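Local coordinates for zinc finger (CCCH type) motif-containing protein (PDB 7NG2) that probably reads N6-methyladenosine in mRNA through this YTH domain, one piece of a longer zinc-finger polyadenylation factor, at residues S25-S30 and L58-N63; R15-K20 and S47-S52. All blocks are in the same frame, centred on the assembly; numbering follows the deposited sequence.

Contact 1: residues S25-S30 and L58-N63; sequences SNIYTS and LLFSAN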
loop_
_atom_site.group_PDB
_atom_site.type_symbol
_atom_site.label_atom_id
_atom_site.label_comp_id
_atom_site.label_asym_id
_atom_site.label_seq_id
_atom_site.Cartn_x
_atom_site.Cartn_y
_atom_site.Cartn_z
ATOM N N SER A 25 -9.853 -9.225 6.839
ATOM C CA SER A 25 -11.147 -8.857 6.276
ATOM C C SER A 25 -11.126 -7.449 5.695
ATOM O O SER A 25 -11.821 -7.177 4.710
ATOM C CB SER A 25 -12.254 -9.006 7.327
ATOM O OG SER A 25 -12.073 -8.125 8.425
ATOM N N ASN A 26 -10.327 -6.551 6.271
ATOM C CA ASN A 26 -10.211 -5.217 5.689
ATOM C C ASN A 26 -9.490 -5.257 4.342
ATOM O O ASN A 26 -9.841 -4.504 3.423
ATOM C CB ASN A 26 -9.512 -4.270 6.666
ATOM C CG ASN A 26 -10.374 -3.939 7.870
ATOM O OD1 ASN A 26 -11.596 -4.072 7.828
ATOM N ND2 ASN A 26 -9.739 -3.500 8.946
ATOM N N ILE A 27 -8.476 -6.119 4.215
ATOM C CA ILE A 27 -7.814 -6.321 2.928
ATOM C C ILE A 27 -8.807 -6.837 1.897
ATOM O O ILE A 27 -8.847 -6.364 0.754
ATOM C CB ILE A 27 -6.616 -7.276 3.085
ATOM C CG1 ILE A 27 -5.597 -6.708 4.074
ATOM C CG2 ILE A 27 -5.971 -7.548 1.724
ATOM C CD1 ILE A 27 -4.934 -5.441 3.598
ATOM N N TYR A 28 -9.630 -7.813 2.288
ATOM C CA TYR A 28 -10.620 -8.359 1.365
ATOM C C TYR A 28 -11.582 -7.275 0.901
ATOM O O TYR A 28 -11.890 -7.176 -0.292
ATOM C CB TYR A 28 -11.386 -9.507 2.022
ATOM C CG TYR A 28 -10.517 -10.659 2.461
ATOM C CD1 TYR A 28 -9.350 -10.982 1.781
ATOM C CD2 TYR A 28 -10.866 -11.427 3.567
ATOM C CE1 TYR A 28 -8.556 -12.043 2.188
ATOM C CE2 TYR A 28 -10.079 -12.485 3.981
ATOM C CZ TYR A 28 -8.925 -12.788 3.290
ATOM O OH TYR A 28 -8.142 -13.839 3.705
ATOM N N THR A 29 -12.053 -6.441 1.828
ATOM C CA THR A 29 -12.923 -5.330 1.461
ATOM C C THR A 29 -12.218 -4.371 0.509
ATOM O O THR A 29 -12.820 -3.876 -0.452
ATOM C CB THR A 29 -13.380 -4.609 2.729
ATOM O OG1 THR A 29 -14.171 -5.509 3.517
ATOM C CG2 THR A 29 -14.202 -3.385 2.389
ATOM N N SER A 30 -10.935 -4.104 0.758
ATOM C CA SER A 30 -10.169 -3.207 -0.101
ATOM C C SER A 30 -10.073 -3.749 -1.523
ATOM O O SER A 30 -10.230 -2.997 -2.493
ATOM C CB SER A 30 -8.776 -3.011 0.497
ATOM O OG SER A 30 -8.012 -2.092 -0.268
ATOM N N LEU A 58 1.152 1.505 -2.750
ATOM C CA LEU A 58 0.834 1.054 -1.402
ATOM C C LEU A 58 1.100 -0.441 -1.344
ATOM O O LEU A 58 0.520 -1.206 -2.115
ATOM C CB LEU A 58 -0.630 1.349 -1.088
ATOM C CG LEU A 58 -1.033 2.802 -1.337
ATOM C CD1 LEU A 58 -2.516 2.923 -1.116
ATOM C CD2 LEU A 58 -0.287 3.783 -0.442
ATOM N N LEU A 59 1.974 -0.851 -0.431
ATOM C CA LEU A 59 2.428 -2.237 -0.317
ATOM C C LEU A 59 1.782 -2.804 0.939
ATOM O O LEU A 59 2.116 -2.385 2.053
ATOM C CB LEU A 59 3.954 -2.279 -0.215
ATOM C CG LEU A 59 4.743 -2.032 -1.519
ATOM C CD1 LEU A 59 4.479 -0.668 -2.180
ATOM C CD2 LEU A 59 6.241 -2.229 -1.279
ATOM N N PHE A 60 0.846 -3.733 0.758
ATOM C CA PHE A 60 -0.035 -4.154 1.845
ATOM C C PHE A 60 0.551 -5.322 2.623
ATOM O O PHE A 60 0.959 -6.327 2.033
ATOM C CB PHE A 60 -1.391 -4.550 1.282
ATOM C CG PHE A 60 -2.232 -3.379 0.855
ATOM C CD1 PHE A 60 -2.127 -2.860 -0.428
ATOM C CD2 PHE A 60 -3.126 -2.788 1.740
ATOM C CE1 PHE A 60 -2.907 -1.788 -0.834
ATOM C CE2 PHE A 60 -3.903 -1.708 1.339
ATOM C CZ PHE A 60 -3.784 -1.209 0.054
ATOM N N SER A 61 0.550 -5.198 3.948
ATOM C CA SER A 61 1.068 -6.225 4.850
ATOM C C SER A 61 0.153 -6.330 6.066
ATOM O O SER A 61 0.165 -5.460 6.942
ATOM C CB SER A 61 2.493 -5.873 5.270
ATOM O OG SER A 61 2.939 -6.767 6.274
ATOM N N ALA A 62 -0.625 -7.401 6.136
ATOM C CA ALA A 62 -1.472 -7.606 7.300
ATOM C C ALA A 62 -0.621 -7.867 8.540
ATOM O O ALA A 62 0.437 -8.499 8.468
ATOM C CB ALA A 62 -2.407 -8.790 7.057
ATOM N N ASN A 63 -1.069 -7.341 9.675
ATOM C CA ASN A 63 -0.349 -7.533 10.929
ATOM C C ASN A 63 -0.140 -9.019 11.197
ATOM O O ASN A 63 -1.085 -9.809 11.159
ATOM C CB ASN A 63 -1.159 -6.924 12.078
ATOM C CG ASN A 63 -1.159 -5.401 12.077
ATOM O OD1 ASN A 63 -0.454 -4.754 11.307
ATOM N ND2 ASN A 63 -1.960 -4.820 12.967
#

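Contact 2: residues R15-K20 and S47-S52; sequences RFFIIK and SNAFTS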
loop_
_atom_site.group_PDB
_atom_site.type_symbol
_atom_site.label_atom_id
_atom_site.label_comp_id
_atom_site.label_asym_id
_atom_site.label_seq_id
_atom_site.Cartn_x
_atom_site.Cartn_y
_atom_site.Cartn_z
ATOM N N ARG A 15 6.490 6.973 -5.448
ATOM C CA ARG A 15 6.746 6.846 -4.022
ATOM C C ARG A 15 6.042 5.592 -3.540
ATOM O O ARG A 15 5.008 5.202 -4.081
ATOM C CB ARG A 15 6.292 8.087 -3.239
ATOM C CG ARG A 15 7.154 9.315 -3.555
ATOM C CD ARG A 15 6.677 10.577 -2.868
ATOM N NE ARG A 15 6.921 10.518 -1.435
ATOM C CZ ARG A 15 6.641 11.512 -0.607
ATOM N NH1 ARG A 15 6.109 12.629 -1.082
ATOM N NH2 ARG A 15 6.900 11.387 0.682
ATOM N N PHE A 16 6.612 4.959 -2.517
ATOM C CA PHE A 16 6.213 3.623 -2.075
ATOM C C PHE A 16 6.007 3.629 -0.567
ATOM O O PHE A 16 6.923 3.993 0.183
ATOM C CB PHE A 16 7.316 2.610 -2.398
ATOM C CG PHE A 16 7.686 2.517 -3.854
ATOM C CD1 PHE A 16 8.620 3.380 -4.409
ATOM C CD2 PHE A 16 7.119 1.547 -4.659
ATOM C CE1 PHE A 16 8.978 3.272 -5.745
ATOM C CE2 PHE A 16 7.476 1.436 -6.000
ATOM C CZ PHE A 16 8.401 2.315 -6.537
ATOM N N PHE A 17 4.826 3.220 -0.122
ATOM C CA PHE A 17 4.494 3.236 1.299
ATOM C C PHE A 17 3.992 1.864 1.712
ATOM O O PHE A 17 3.218 1.237 0.991
ATOM C CB PHE A 17 3.395 4.265 1.605
ATOM C CG PHE A 17 3.802 5.670 1.304
ATOM C CD1 PHE A 17 3.611 6.208 0.036
ATOM C CD2 PHE A 17 4.393 6.461 2.278
ATOM C CE1 PHE A 17 3.988 7.508 -0.257
ATOM C CE2 PHE A 17 4.776 7.767 1.987
ATOM C CZ PHE A 17 4.571 8.289 0.713
ATOM N N ILE A 18 4.438 1.399 2.880
ATOM C CA ILE A 18 3.938 0.157 3.470
ATOM C C ILE A 18 2.652 0.458 4.238
ATOM O O ILE A 18 2.578 1.425 5.002
ATOM C CB ILE A 18 5.018 -0.498 4.351
ATOM C CG1 ILE A 18 6.205 -0.883 3.449
ATOM C CG2 ILE A 18 4.466 -1.724 5.094
ATOM C CD1 ILE A 18 7.442 -1.369 4.140
ATOM N N ILE A 19 1.626 -0.352 4.001
ATOM C CA ILE A 19 0.334 -0.242 4.667
ATOM C C ILE A 19 0.161 -1.479 5.531
ATOM O O ILE A 19 0.309 -2.603 5.045
ATOM C CB ILE A 19 -0.795 -0.174 3.629
ATOM C CG1 ILE A 19 -0.705 1.114 2.809
ATOM C CG2 ILE A 19 -2.157 -0.340 4.305
ATOM C CD1 ILE A 19 -0.979 2.352 3.619
ATOM N N LYS A 20 -0.182 -1.281 6.798
ATOM C CA LYS A 20 -0.476 -2.385 7.701
ATOM C C LYS A 20 -1.983 -2.479 7.914
ATOM O O LYS A 20 -2.694 -1.475 7.896
ATOM C CB LYS A 20 0.228 -2.194 9.048
ATOM C CG LYS A 20 1.753 -2.141 8.981
ATOM C CD LYS A 20 2.379 -3.414 8.405
ATOM C CE LYS A 20 2.211 -4.580 9.368
ATOM N NZ LYS A 20 3.025 -5.753 8.912
ATOM N N SER A 47 -1.760 12.112 0.873
ATOM C CA SER A 47 -2.357 13.137 0.024
ATOM C C SER A 47 -1.290 13.992 -0.633
ATOM O O SER A 47 -1.376 14.297 -1.828
ATOM C CB SER A 47 -3.291 14.022 0.844
ATOM O OG SER A 47 -4.393 13.290 1.331
ATOM N N ASN A 48 -0.301 14.428 0.146
ATOM C CA ASN A 48 0.767 15.254 -0.412
ATOM C C ASN A 48 1.601 14.486 -1.421
ATOM O O ASN A 48 2.072 15.069 -2.399
ATOM C CB ASN A 48 1.623 15.845 0.708
ATOM C CG ASN A 48 0.875 16.892 1.495
ATOM O OD1 ASN A 48 -0.146 17.390 1.037
ATOM N ND2 ASN A 48 1.370 17.232 2.673
ATOM N N ALA A 49 1.776 13.182 -1.209
ATOM C CA ALA A 49 2.447 12.354 -2.204
ATOM C C ALA A 49 1.600 12.215 -3.466
ATOM O O ALA A 49 2.119 12.291 -4.584
ATOM C CB ALA A 49 2.770 10.986 -1.601
ATOM N N PHE A 50 0.290 12.022 -3.305
ATOM C CA PHE A 50 -0.594 11.781 -4.446
ATOM C C PHE A 50 -0.598 12.951 -5.422
ATOM O O PHE A 50 -0.594 12.753 -6.643
ATOM C CB PHE A 50 -2.024 11.507 -3.964
ATOM C CG PHE A 50 -3.007 11.298 -5.086
ATOM C CD1 PHE A 50 -3.064 10.092 -5.762
ATOM C CD2 PHE A 50 -3.847 12.324 -5.490
ATOM C CE1 PHE A 50 -3.958 9.904 -6.802
ATOM C CE2 PHE A 50 -4.738 12.143 -6.529
ATOM C CZ PHE A 50 -4.800 10.942 -7.187
ATOM N N THR A 51 -0.620 14.176 -4.908
ATOM C CA THR A 51 -0.684 15.329 -5.791
ATOM C C THR A 51 0.645 15.637 -6.465
ATOM O O THR A 51 0.657 16.326 -7.484
ATOM C CB THR A 51 -1.176 16.557 -5.013
ATOM O OG1 THR A 51 -0.232 16.902 -3.990
ATOM C CG2 THR A 51 -2.547 16.299 -4.378
ATOM N N SER A 52 1.754 15.139 -5.930
ATOM C CA SER A 52 3.082 15.551 -6.364
ATOM C C SER A 52 3.932 14.413 -6.908
ATOM O O SER A 52 5.130 14.604 -7.109
ATOM C CB SER A 52 3.819 16.222 -5.205
ATOM O OG SER A 52 4.057 15.278 -4.170
HETATM O O HOH W 1 6.072 13.821 -3.700
#

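Contact 1: residues S25-S30 and L58-N63
Ile27, on helix 24-33, faces Phe60, on strand 55-62, with the backbones well separated: the closest pair of alpha carbons, Ile27 CA and Ala62 CA, are 7.8 Å apart, so side chains alone bridge helix and strand. Both residues send their CB toward the partner, and the two side chains lie alongside each other, pointing in opposing directions. In the Ile27 conformer described, one of two modelled, CG1 lies anti to the carbonyl carbon and a second bend (chi2 -66°) carries the delta methyl forward. Ile27 CD1 then meets Phe60 CD2 at 3.7 Å, approaching the ring obliquely. A branched aliphatic residue suits this helix position, because its long arm spans the gap to the ring. One turn further on, Ser30 OG comes within 4.3 Å of Phe60 CZ, again obliquely and without a bond between them. That buried hydroxyl is satisfied instead by the carbonyl O of Val35 and by the indole NE1 of Trp102, which lets a small polar residue sit against an aromatic core. Phe60 is held further by stacking on Trp102 and by an edge-to-face contact with Trp36. Helix 24-33 thus packs on one face of the central sheet of the YTH domain, whereas the preceding strand residue, Leu59, points to the other face and meets helix 137-149.

Contact 2: residues R15-K20 and S47-S52
Arg15 and Phe17, two residues apart on strand 14-21, close around Ala49 of helix 40-52. Strand 14-21 lies parallel to 55-62 in the mixed sheet of the YTH fold; the chain passes between them through helix 24-33, the short edge strand 35-36 and helix 40-52. Arg15 sends its CB toward the helix, and CG continues outward, anti to the carbonyl carbon. Its CD is the first atom to come near, 4.1 Å from Ala49 CB. There the chain bends (chi3 71°), laying the guanidinium with one face over the Ala49 methyl. NE, beside that methyl, forms a salt bridge with Glu134 of strand 134-135; CZ lies over the Ala49 methyl; and NH1 comes nearest, 3.8 Å from Ala49 CB. Arg15 NH1 also gives a hydrogen bond to a water 2.9 Å away, whose further link to Ser52 OG is so short that it is doubtful. Phe17 lines another side of the methyl, its CE1 lying 3.9 Å from Ala49 CB and obliquely placed, and Val56 of strand 55-62 also touches it. Alanine fits because a small side chain lets the helix come close to both the flat cation and the ring. Serine suits position 52, since its hydroxyl donates to the helix backbone: Ser52 OG lies 2.7 Å from Asn48 O, with a C=O...OG angle of 148° and OG tilted 16° from the carbonyl plane.

The centres of contacts 1 and 2 are about 16 Å apart, on opposite sides of the chain's centre, yet both rest on the same mixed sheet. Their segments alternate along the chain: 15-20, 25-30, 47-52, 58-63. Strand 14-21 leads into helix 24-33, and helix 40-52 leads into strand 55-62, so each contact pairs a helix with the strand that the other helix adjoins in sequence. The two strands are parallel neighbours, linked by the backbone hydrogen bond from Leu59 N to Phe17 O (2.8 Å) and, near their ends, by one between Lys20 NZ and Ser61 OG (2.8 Å). The interleaved pairs knit two successive helices and two parallel strands into one compact YTH domain.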